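Local structure of ochratoxinase (Aspergillus niger, 4C65) at residues A147-I152 / R214-N219; V411-K416 / K422-G427; G417-K422 / W429-R434. The protein is a zinc-dependent amidohydrolase and carboxypeptidase that hydrolyses the mycotoxin ochratoxin A to ochratoxin alpha and L-phenylalanine. One frame throughout, in Å; residues are numbered along the deposited sequence.

Interaction 1 (A147-I152 / R214-N219)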
loop_
_atom_site.group_PDB
_atom_site.type_symbol
_atom_site.label_atom_id
_atom_site.label_comp_id
_atom_site.label_asym_id
_atom_site.label_seq_id
_atom_site.Cartn_x
_atom_site.Cartn_y
_atom_site.Cartn_z
ATOM N N ALA A 147 -6.598 -16.917 -14.284
ATOM C CA ALA A 147 -7.435 -17.455 -15.396
ATOM C C ALA A 147 -7.540 -18.981 -15.391
ATOM O O ALA A 147 -7.859 -19.599 -16.395
ATOM C CB ALA A 147 -6.930 -16.965 -16.756
ATOM N N GLY A 148 -7.269 -19.579 -14.240
ATOM C CA GLY A 148 -7.448 -21.026 -14.069
ATOM C C GLY A 148 -8.776 -21.340 -13.423
ATOM O O GLY A 148 -9.607 -20.462 -13.225
ATOM N N HIS A 149 -8.980 -22.601 -13.115
ATOM C CA HIS A 149 -10.274 -23.058 -12.651
ATOM C C HIS A 149 -10.611 -22.544 -11.270
ATOM O O HIS A 149 -11.766 -22.411 -10.924
ATOM C CB HIS A 149 -10.349 -24.577 -12.686
ATOM C CG HIS A 149 -11.658 -25.124 -12.217
ATOM N ND1 HIS A 149 -12.869 -24.644 -12.675
ATOM C CD2 HIS A 149 -11.951 -26.120 -11.351
ATOM C CE1 HIS A 149 -13.853 -25.318 -12.111
ATOM N NE2 HIS A 149 -13.323 -26.204 -11.294
ATOM N N GLY A 150 -9.595 -22.208 -10.497
ATOM C CA GLY A 150 -9.816 -21.538 -9.237
ATOM C C GLY A 150 -10.098 -20.045 -9.330
ATOM O O GLY A 150 -10.532 -19.460 -8.340
ATOM N N ASP A 151 -9.876 -19.417 -10.480
ATOM C CA ASP A 151 -10.096 -17.976 -10.579
ATOM C C ASP A 151 -11.607 -17.651 -10.591
ATOM O O ASP A 151 -12.415 -18.460 -11.040
ATOM C CB ASP A 151 -9.393 -17.438 -11.816
ATOM C CG ASP A 151 -9.115 -15.960 -11.748
ATOM O OD1 ASP A 151 -9.730 -15.242 -10.911
ATOM O OD2 ASP A 151 -8.296 -15.477 -12.570
ATOM N N ILE A 152 -11.992 -16.509 -10.031
ATOM C CA ILE A 152 -13.385 -16.046 -10.052
ATOM C C ILE A 152 -13.523 -15.043 -11.191
ATOM O O ILE A 152 -13.321 -13.854 -11.027
ATOM C CB ILE A 152 -13.810 -15.392 -8.733
ATOM C CG1 ILE A 152 -13.602 -16.359 -7.587
ATOM C CG2 ILE A 152 -15.283 -14.995 -8.792
ATOM C CD1 ILE A 152 -13.588 -15.711 -6.216
ATOM N N ARG A 214 -17.286 -22.746 -19.880
ATOM C CA ARG A 214 -17.747 -21.373 -19.961
ATOM C C ARG A 214 -16.607 -20.331 -20.003
ATOM O O ARG A 214 -16.531 -19.508 -20.927
ATOM C CB ARG A 214 -18.686 -21.088 -18.759
ATOM C CG ARG A 214 -19.776 -22.086 -18.323
ATOM C CD ARG A 214 -20.514 -22.748 -19.486
ATOM N NE ARG A 214 -20.792 -21.849 -20.595
ATOM C CZ ARG A 214 -21.703 -20.881 -20.656
ATOM N NH1 ARG A 214 -22.513 -20.621 -19.643
ATOM N NH2 ARG A 214 -21.809 -20.166 -21.773
ATOM N N ASP A 215 -15.728 -20.371 -19.006
ATOM C CA ASP A 215 -14.604 -19.426 -18.908
ATOM C C ASP A 215 -13.314 -20.083 -19.364
ATOM O O ASP A 215 -12.778 -19.767 -20.414
ATOM C CB ASP A 215 -14.448 -18.937 -17.468
ATOM C CG ASP A 215 -15.604 -18.071 -17.019
ATOM O OD1 ASP A 215 -15.874 -17.056 -17.679
ATOM O OD2 ASP A 215 -16.238 -18.414 -16.005
ATOM N N ASP A 216 -12.807 -20.994 -18.552
ATOM C CA ASP A 216 -11.688 -21.845 -18.933
ATOM C C ASP A 216 -12.211 -23.134 -19.544
ATOM O O ASP A 216 -13.390 -23.473 -19.429
ATOM C CB ASP A 216 -10.772 -22.128 -17.733
ATOM C CG ASP A 216 -11.496 -22.752 -16.561
ATOM O OD1 ASP A 216 -12.717 -22.954 -16.620
ATOM O OD2 ASP A 216 -10.828 -23.059 -15.561
ATOM N N ASN A 217 -11.314 -23.855 -20.194
ATOM C CA ASN A 217 -11.688 -24.989 -21.014
ATOM C C ASN A 217 -11.160 -26.283 -20.400
ATOM O O ASN A 217 -9.965 -26.412 -20.180
ATOM C CB ASN A 217 -11.128 -24.786 -22.417
ATOM C CG ASN A 217 -11.675 -25.781 -23.422
ATOM O OD1 ASN A 217 -11.820 -26.957 -23.139
ATOM N ND2 ASN A 217 -11.926 -25.309 -24.619
ATOM N N PRO A 218 -12.051 -27.248 -20.136
ATOM C CA PRO A 218 -11.620 -28.503 -19.516
ATOM C C PRO A 218 -10.601 -29.306 -20.352
ATOM O O PRO A 218 -9.820 -30.071 -19.793
ATOM C CB PRO A 218 -12.930 -29.278 -19.352
ATOM C CG PRO A 218 -13.838 -28.719 -20.391
ATOM C CD PRO A 218 -13.483 -27.273 -20.489
ATOM N N ASN A 219 -10.601 -29.096 -21.665
ATOM C CA ASN A 219 -9.674 -29.779 -22.563
ATOM C C ASN A 219 -8.243 -29.265 -22.493
ATOM O O ASN A 219 -7.335 -29.969 -22.907
ATOM C CB ASN A 219 -10.152 -29.664 -24.000
ATOM C CG ASN A 219 -11.459 -30.375 -24.232
ATOM O OD1 ASN A 219 -11.733 -31.410 -23.653
ATOM N ND2 ASN A 219 -12.266 -29.824 -25.103
HETATM O O HOH W 1 -13.587 -22.218 -14.180
#
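The carboxylate of Asp216 reaches the backbone of Gly148 and His149, where the loops after strands 142-144 and 203-206 meet beside the zinc site of the amidohydrolase TIM barrel. The closest direct contacts are made by one oxygen: OD2 of Asp216 lies 3.0 Å from CA and 3.3 Å from CB of His149, near the ring plane at its edge. Asp216 CG sits between its backbone N and carbonyl carbon (chi1 56°), bringing the carboxylate to the His149 backbone. Ring and carboxylate are turned 27° against each other.

The polar links run through neighbours. Asp216 OD2 is 3.1 Å from His149 N, but at a poor angle; Gln222 serves both groups, its OE1 accepting from His149 N and its NE2 donating to Asp216 OD2. Asp216 OD1 accepts from Gly210 N. The imidazole stacks on zinc ligand His245, consistent with a second-shell role at the metal centre.

Asp151 N donates to Gly148 O (2.9 Å), closing a type I turn; Asp151 OD2 also accepts from Ala147 N (2.8 Å) through its anti lone pair, and OD1 forms a salt bridge with Arg197 of a neighbouring subunit. One water donates to Asp216 OD1 at 2.7 Å and lies in the ring plane 2.9 Å from His149 ND1.

Interaction 2 (V411-K416 / K422-G427)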
loop_
_atom_site.group_PDB
_atom_site.type_symbol
_atom_site.label_atom_id
_atom_site.label_comp_id
_atom_site.label_asym_id
_atom_site.label_seq_id
_atom_site.Cartn_x
_atom_site.Cartn_y
_atom_site.Cartn_z
ATOM N N VAL A 411 -26.779 -46.963 9.527
ATOM C CA VAL A 411 -25.514 -46.927 10.243
ATOM C C VAL A 411 -25.805 -46.763 11.733
ATOM O O VAL A 411 -26.109 -45.677 12.193
ATOM C CB VAL A 411 -24.628 -45.765 9.755
ATOM C CG1 VAL A 411 -23.293 -45.756 10.478
ATOM C CG2 VAL A 411 -24.418 -45.867 8.254
ATOM N N THR A 412 -25.694 -47.839 12.496
ATOM C CA THR A 412 -26.145 -47.824 13.889
ATOM C C THR A 412 -25.056 -47.417 14.848
ATOM O O THR A 412 -25.358 -46.883 15.914
ATOM C CB THR A 412 -26.668 -49.204 14.332
ATOM O OG1 THR A 412 -25.638 -50.186 14.168
ATOM C CG2 THR A 412 -27.861 -49.597 13.517
ATOM N N HIS A 413 -23.801 -47.734 14.504
ATOM C CA HIS A 413 -22.662 -47.492 15.394
ATOM C C HIS A 413 -21.556 -46.848 14.615
ATOM O O HIS A 413 -21.238 -47.300 13.510
ATOM C CB HIS A 413 -22.101 -48.786 15.981
ATOM C CG HIS A 413 -23.032 -49.497 16.901
ATOM N ND1 HIS A 413 -24.149 -50.168 16.459
ATOM C CD2 HIS A 413 -22.994 -49.667 18.243
ATOM C CE1 HIS A 413 -24.770 -50.706 17.494
ATOM N NE2 HIS A 413 -24.091 -50.412 18.586
ATOM N N VAL A 414 -20.941 -45.824 15.194
ATOM C CA VAL A 414 -19.766 -45.186 14.592
ATOM C C VAL A 414 -18.645 -44.992 15.621
ATOM O O VAL A 414 -18.798 -44.246 16.576
ATOM C CB VAL A 414 -20.120 -43.834 13.941
ATOM C CG1 VAL A 414 -18.881 -43.191 13.315
ATOM C CG2 VAL A 414 -21.207 -44.025 12.890
ATOM N N TRP A 415 -17.531 -45.690 15.404
ATOM C CA TRP A 415 -16.301 -45.495 16.147
ATOM C C TRP A 415 -15.285 -44.725 15.290
ATOM O O TRP A 415 -15.051 -45.072 14.134
ATOM C CB TRP A 415 -15.654 -46.837 16.511
ATOM C CG TRP A 415 -16.336 -47.594 17.574
ATOM C CD1 TRP A 415 -16.130 -47.484 18.921
ATOM C CD2 TRP A 415 -17.351 -48.574 17.397
ATOM N NE1 TRP A 415 -16.943 -48.358 19.589
ATOM C CE2 TRP A 415 -17.700 -49.043 18.674
ATOM C CE3 TRP A 415 -18.006 -49.097 16.283
ATOM C CZ2 TRP A 415 -18.683 -50.014 18.869
ATOM C CZ3 TRP A 415 -18.968 -50.056 16.472
ATOM C CH2 TRP A 415 -19.305 -50.504 17.752
ATOM N N LYS A 416 -14.709 -43.673 15.870
ATOM C CA LYS A 416 -13.582 -42.956 15.271
ATOM C C LYS A 416 -12.467 -42.911 16.295
ATOM O O LYS A 416 -12.646 -42.397 17.397
ATOM C CB LYS A 416 -13.978 -41.540 14.877
ATOM C CG LYS A 416 -12.872 -40.835 14.102
ATOM C CD LYS A 416 -13.148 -39.362 13.835
ATOM C CE LYS A 416 -12.756 -38.437 14.976
ATOM N NZ LYS A 416 -12.440 -37.099 14.436
ATOM N N LYS A 422 -21.517 -42.445 17.525
ATOM C CA LYS A 422 -22.930 -42.780 17.291
ATOM C C LYS A 422 -23.189 -44.195 17.751
ATOM O O LYS A 422 -22.354 -45.083 17.569
ATOM C CB LYS A 422 -23.263 -42.656 15.798
ATOM C CG LYS A 422 -24.746 -42.790 15.466
ATOM C CD LYS A 422 -24.964 -42.935 13.961
ATOM C CE LYS A 422 -26.433 -42.833 13.608
ATOM N NZ LYS A 422 -26.664 -42.968 12.146
ATOM N N GLY A 423 -24.337 -44.392 18.385
ATOM C CA GLY A 423 -24.713 -45.714 18.882
ATOM C C GLY A 423 -25.897 -45.644 19.809
ATOM O O GLY A 423 -26.239 -44.569 20.279
ATOM N N PRO A 424 -26.531 -46.787 20.088
ATOM C CA PRO A 424 -27.668 -46.752 21.008
ATOM C C PRO A 424 -27.266 -46.157 22.351
ATOM O O PRO A 424 -26.221 -46.509 22.876
ATOM C CB PRO A 424 -28.080 -48.226 21.169
ATOM C CG PRO A 424 -27.184 -49.042 20.315
ATOM C CD PRO A 424 -26.196 -48.142 19.620
ATOM N N GLY A 425 -28.079 -45.237 22.860
ATOM C CA GLY A 425 -27.790 -44.563 24.105
ATOM C C GLY A 425 -26.775 -43.429 24.040
ATOM O O GLY A 425 -26.566 -42.745 25.043
ATOM N N ILE A 426 -26.177 -43.172 22.878
ATOM C CA ILE A 426 -25.136 -42.156 22.773
ATOM C C ILE A 426 -25.668 -40.849 22.195
ATOM O O ILE A 426 -26.270 -40.833 21.134
ATOM C CB ILE A 426 -23.959 -42.684 21.961
ATOM C CG1 ILE A 426 -23.251 -43.672 22.867
ATOM C CG2 ILE A 426 -22.953 -41.619 21.605
ATOM C CD1 ILE A 426 -22.530 -44.758 22.185
ATOM N N GLY A 427 -25.397 -39.751 22.900
ATOM C CA GLY A 427 -25.888 -38.450 22.533
ATOM C C GLY A 427 -25.244 -37.896 21.263
ATOM O O GLY A 427 -24.338 -38.498 20.689
#
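Lys422 lies across strand 411-416 with its side chain stretched toward Val411. Lys422 CG stands opposite the backbone N (chi1 -172°) and the rest of the chain is fully extended, which carries Lys422 NZ to within 2.8 Å of Val411 O, in the plane of that carbonyl. Gln106 O takes a second bond from the same ammonium. On the way the aliphatic part packs closely: Lys422 CB sits 3.8 Å from Val414 CG2, and the two side chains point to the same face of the sheet. Beneath them the backbones are joined by Val414 N donating to Lys422 O at 2.9 Å, from above the carbonyl plane, and by a weak return bond from Lys422 N to Val414 O.

Val414 and Lys422 thus form an antiparallel hydrogen-bonded pair of the beta hairpin made by strands 411-416 and 419-422. On its other side, strand 411-416 carries a classic beta bulge, in which Thr412 and His413 both face Ala393.

Beyond this pair the contact thins out toward solvent. Gly423 CA makes a C-H...O contact with Thr412 O, and the exposed Pro424 covers one face of the His413 ring, its CD 3.3 Å from His413 NE2 and the two side chains crossing at about a right angle. At the edge of that ring, ND1 shares a 2.7 Å hydrogen bond with Thr412 OG1, while the chain leaves through a type II turn from Gly423 to Ile426.

Interaction 3 (G417-K422 / W429-R434)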
loop_
_atom_site.group_PDB
_atom_site.type_symbol
_atom_site.label_atom_id
_atom_site.label_comp_id
_atom_site.label_asym_id
_atom_site.label_seq_id
_atom_site.Cartn_x
_atom_site.Cartn_y
_atom_site.Cartn_z
ATOM N N GLY A 417 -11.313 -43.461 15.926
ATOM C CA GLY A 417 -10.184 -43.552 16.851
ATOM C C GLY A 417 -10.528 -44.304 18.120
ATOM O O GLY A 417 -10.040 -43.969 19.193
ATOM N N GLY A 418 -11.393 -45.313 17.993
ATOM C CA GLY A 418 -11.831 -46.112 19.137
ATOM C C GLY A 418 -12.923 -45.494 19.997
ATOM O O GLY A 418 -13.443 -46.132 20.887
ATOM N N LYS A 419 -13.295 -44.260 19.702
ATOM C CA LYS A 419 -14.327 -43.550 20.444
ATOM C C LYS A 419 -15.671 -43.638 19.729
ATOM O O LYS A 419 -15.762 -43.444 18.525
ATOM C CB LYS A 419 -13.917 -42.088 20.620
ATOM C CG LYS A 419 -14.907 -41.316 21.454
ATOM C CD LYS A 419 -14.427 -39.941 21.875
ATOM C CE LYS A 419 -15.614 -39.197 22.476
ATOM N NZ LYS A 419 -15.271 -37.791 22.801
ATOM N N LEU A 420 -16.716 -43.920 20.483
ATOM C CA LEU A 420 -18.035 -44.113 19.915
ATOM C C LEU A 420 -18.726 -42.757 19.787
ATOM O O LEU A 420 -19.013 -42.104 20.788
ATOM C CB LEU A 420 -18.834 -45.043 20.821
ATOM C CG LEU A 420 -20.074 -45.780 20.330
ATOM C CD1 LEU A 420 -19.832 -46.531 19.044
ATOM C CD2 LEU A 420 -20.594 -46.741 21.394
ATOM N N PHE A 421 -18.976 -42.335 18.546
ATOM C CA PHE A 421 -19.651 -41.049 18.247
ATOM C C PHE A 421 -21.121 -41.214 17.857
ATOM O O PHE A 421 -21.894 -40.246 17.918
ATOM C CB PHE A 421 -18.894 -40.276 17.169
ATOM C CG PHE A 421 -17.612 -39.647 17.671
ATOM C CD1 PHE A 421 -17.632 -38.447 18.367
ATOM C CD2 PHE A 421 -16.393 -40.293 17.488
ATOM C CE1 PHE A 421 -16.470 -37.886 18.851
ATOM C CE2 PHE A 421 -15.220 -39.724 17.947
ATOM C CZ PHE A 421 -15.263 -38.520 18.639
ATOM N N LYS A 422 -21.517 -42.445 17.525
ATOM C CA LYS A 422 -22.930 -42.780 17.291
ATOM C C LYS A 422 -23.189 -44.195 17.751
ATOM O O LYS A 422 -22.354 -45.083 17.569
ATOM C CB LYS A 422 -23.263 -42.656 15.798
ATOM C CG LYS A 422 -24.746 -42.790 15.466
ATOM C CD LYS A 422 -24.964 -42.935 13.961
ATOM C CE LYS A 422 -26.433 -42.833 13.608
ATOM N NZ LYS A 422 -26.664 -42.968 12.146
ATOM N N TRP A 429 -23.160 -35.601 20.561
ATOM C CA TRP A 429 -21.745 -35.255 20.492
ATOM C C TRP A 429 -20.824 -36.416 20.905
ATOM O O TRP A 429 -19.634 -36.220 21.079
ATOM C CB TRP A 429 -21.465 -33.967 21.291
ATOM C CG TRP A 429 -22.340 -32.850 20.810
ATOM C CD1 TRP A 429 -23.476 -32.393 21.408
ATOM C CD2 TRP A 429 -22.191 -32.088 19.611
ATOM N NE1 TRP A 429 -24.033 -31.389 20.668
ATOM C CE2 TRP A 429 -23.262 -31.168 19.565
ATOM C CE3 TRP A 429 -21.248 -32.062 18.595
ATOM C CZ2 TRP A 429 -23.433 -30.261 18.520
ATOM C CZ3 TRP A 429 -21.408 -31.143 17.556
ATOM C CH2 TRP A 429 -22.493 -30.265 17.531
ATOM N N GLY A 430 -21.375 -37.616 21.004
ATOM C CA GLY A 430 -20.571 -38.813 21.249
ATOM C C GLY A 430 -20.482 -39.200 22.704
ATOM O O GLY A 430 -20.927 -38.438 23.578
ATOM N N GLU A 431 -19.916 -40.378 22.967
ATOM C CA GLU A 431 -19.878 -40.905 24.329
ATOM C C GLU A 431 -19.098 -39.984 25.260
ATOM O O GLU A 431 -18.106 -39.382 24.839
ATOM C CB GLU A 431 -19.316 -42.324 24.414
ATOM C CG GLU A 431 -17.842 -42.445 24.024
ATOM C CD GLU A 431 -17.304 -43.864 24.153
ATOM O OE1 GLU A 431 -17.867 -44.654 24.958
ATOM O OE2 GLU A 431 -16.360 -44.180 23.392
ATOM N N ASP A 432 -19.617 -39.838 26.490
ATOM C CA ASP A 432 -19.038 -38.972 27.528
ATOM C C ASP A 432 -18.826 -37.540 27.042
ATOM O O ASP A 432 -17.856 -36.890 27.428
ATOM C CB ASP A 432 -17.680 -39.508 28.028
ATOM C CG ASP A 432 -17.704 -40.995 28.300
ATOM O OD1 ASP A 432 -18.599 -41.455 29.043
ATOM O OD2 ASP A 432 -16.816 -41.702 27.774
ATOM N N ALA A 433 -19.707 -37.058 26.179
ATOM C CA ALA A 433 -19.598 -35.690 25.722
ATOM C C ALA A 433 -19.924 -34.795 26.909
ATOM O O ALA A 433 -20.734 -35.146 27.743
ATOM C CB ALA A 433 -20.560 -35.428 24.573
ATOM N N ARG A 434 -19.233 -33.670 26.998
ATOM C CA ARG A 434 -19.576 -32.623 27.969
ATOM C C ARG A 434 -19.483 -31.291 27.256
ATOM O O ARG A 434 -18.741 -31.138 26.302
ATOM C CB ARG A 434 -18.553 -32.565 29.152
ATOM C CG ARG A 434 -17.173 -33.163 28.763
ATOM C CD ARG A 434 -16.134 -33.570 29.899
ATOM N NE ARG A 434 -15.607 -32.383 30.669
ATOM C CZ ARG A 434 -15.673 -32.268 32.010
ATOM N NH1 ARG A 434 -16.232 -33.227 32.764
ATOM N NH2 ARG A 434 -15.180 -31.182 32.622
HETATM O O HOH W 2 -15.226 -46.342 23.243
#
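Glu431 OE2 is gripped by the backbone of Leu420, whose N-H points at it in an almost perfectly straight line (2.9 Å, 179°) but comes from well above the carboxylate plane. A water also joins this oxygen to Gly418 O, although its very short distance to OE2 makes the detail doubtful, and Lys6 adds only a long, weak ion pair. Leu420 is held at its other end too: Glu431 N donates to Leu420 O at 2.9 Å, almost in line with the Leu420 carbonyl (173°). Main chain and side chain of one glutamate therefore clamp both polar groups of one residue. The first torsion makes this possible, setting Glu431 CG between the backbone N and the carbonyl carbon (chi1 65°), so that the otherwise extended chain folds back over Leu420 and brings CG to 3.5 Å from Leu420 O.

Van der Waals contacts flank the clamp. The outstretched side chain of Lys419 runs obliquely past Glu431, its CE 3.4 Å from the carbonyl O of Glu431, while the ammonium stays clear of the carboxylate. Gly430, without a side chain, lets the backbones close to 3.9 Å between its CA and that of Phe421, and the CD1 atom of the phenyl ring lies 4.0 Å from Trp429 O. Trp429 sends its indole to a subunit interface, where it meets Arg99 of a neighbouring subunit in a cation-pi interaction.

The chain turns a corner at Phe421, and there Phe421 and Lys422 both face Val414, forming a classic beta bulge in the hairpin of strands 411-416 and 419-422.

Overall arrangement
Interaction 1 comes first along the chain, joining loop 147-152 to loop 214-219 across some 60 residues on the zinc-site side of the barrel. Both of its segments are passed before strand 411-416 opens interaction 2, and its centre lies about 42 Å from the centres of the other two, on the opposite side of the chain's centre. Interactions 2 and 3 cross: residues 417-421 lie between the halves of interaction 2, and 423-427 between those of interaction 3. They share Lys422 and touch through Phe421 N and Val414 O, probably hydrogen-bonded. Interaction 2 closes the hairpin, which joins the mixed sheet through strand 391-394, away from the zinc site; interaction 3 then ties the C-terminal tail to strand 419-422.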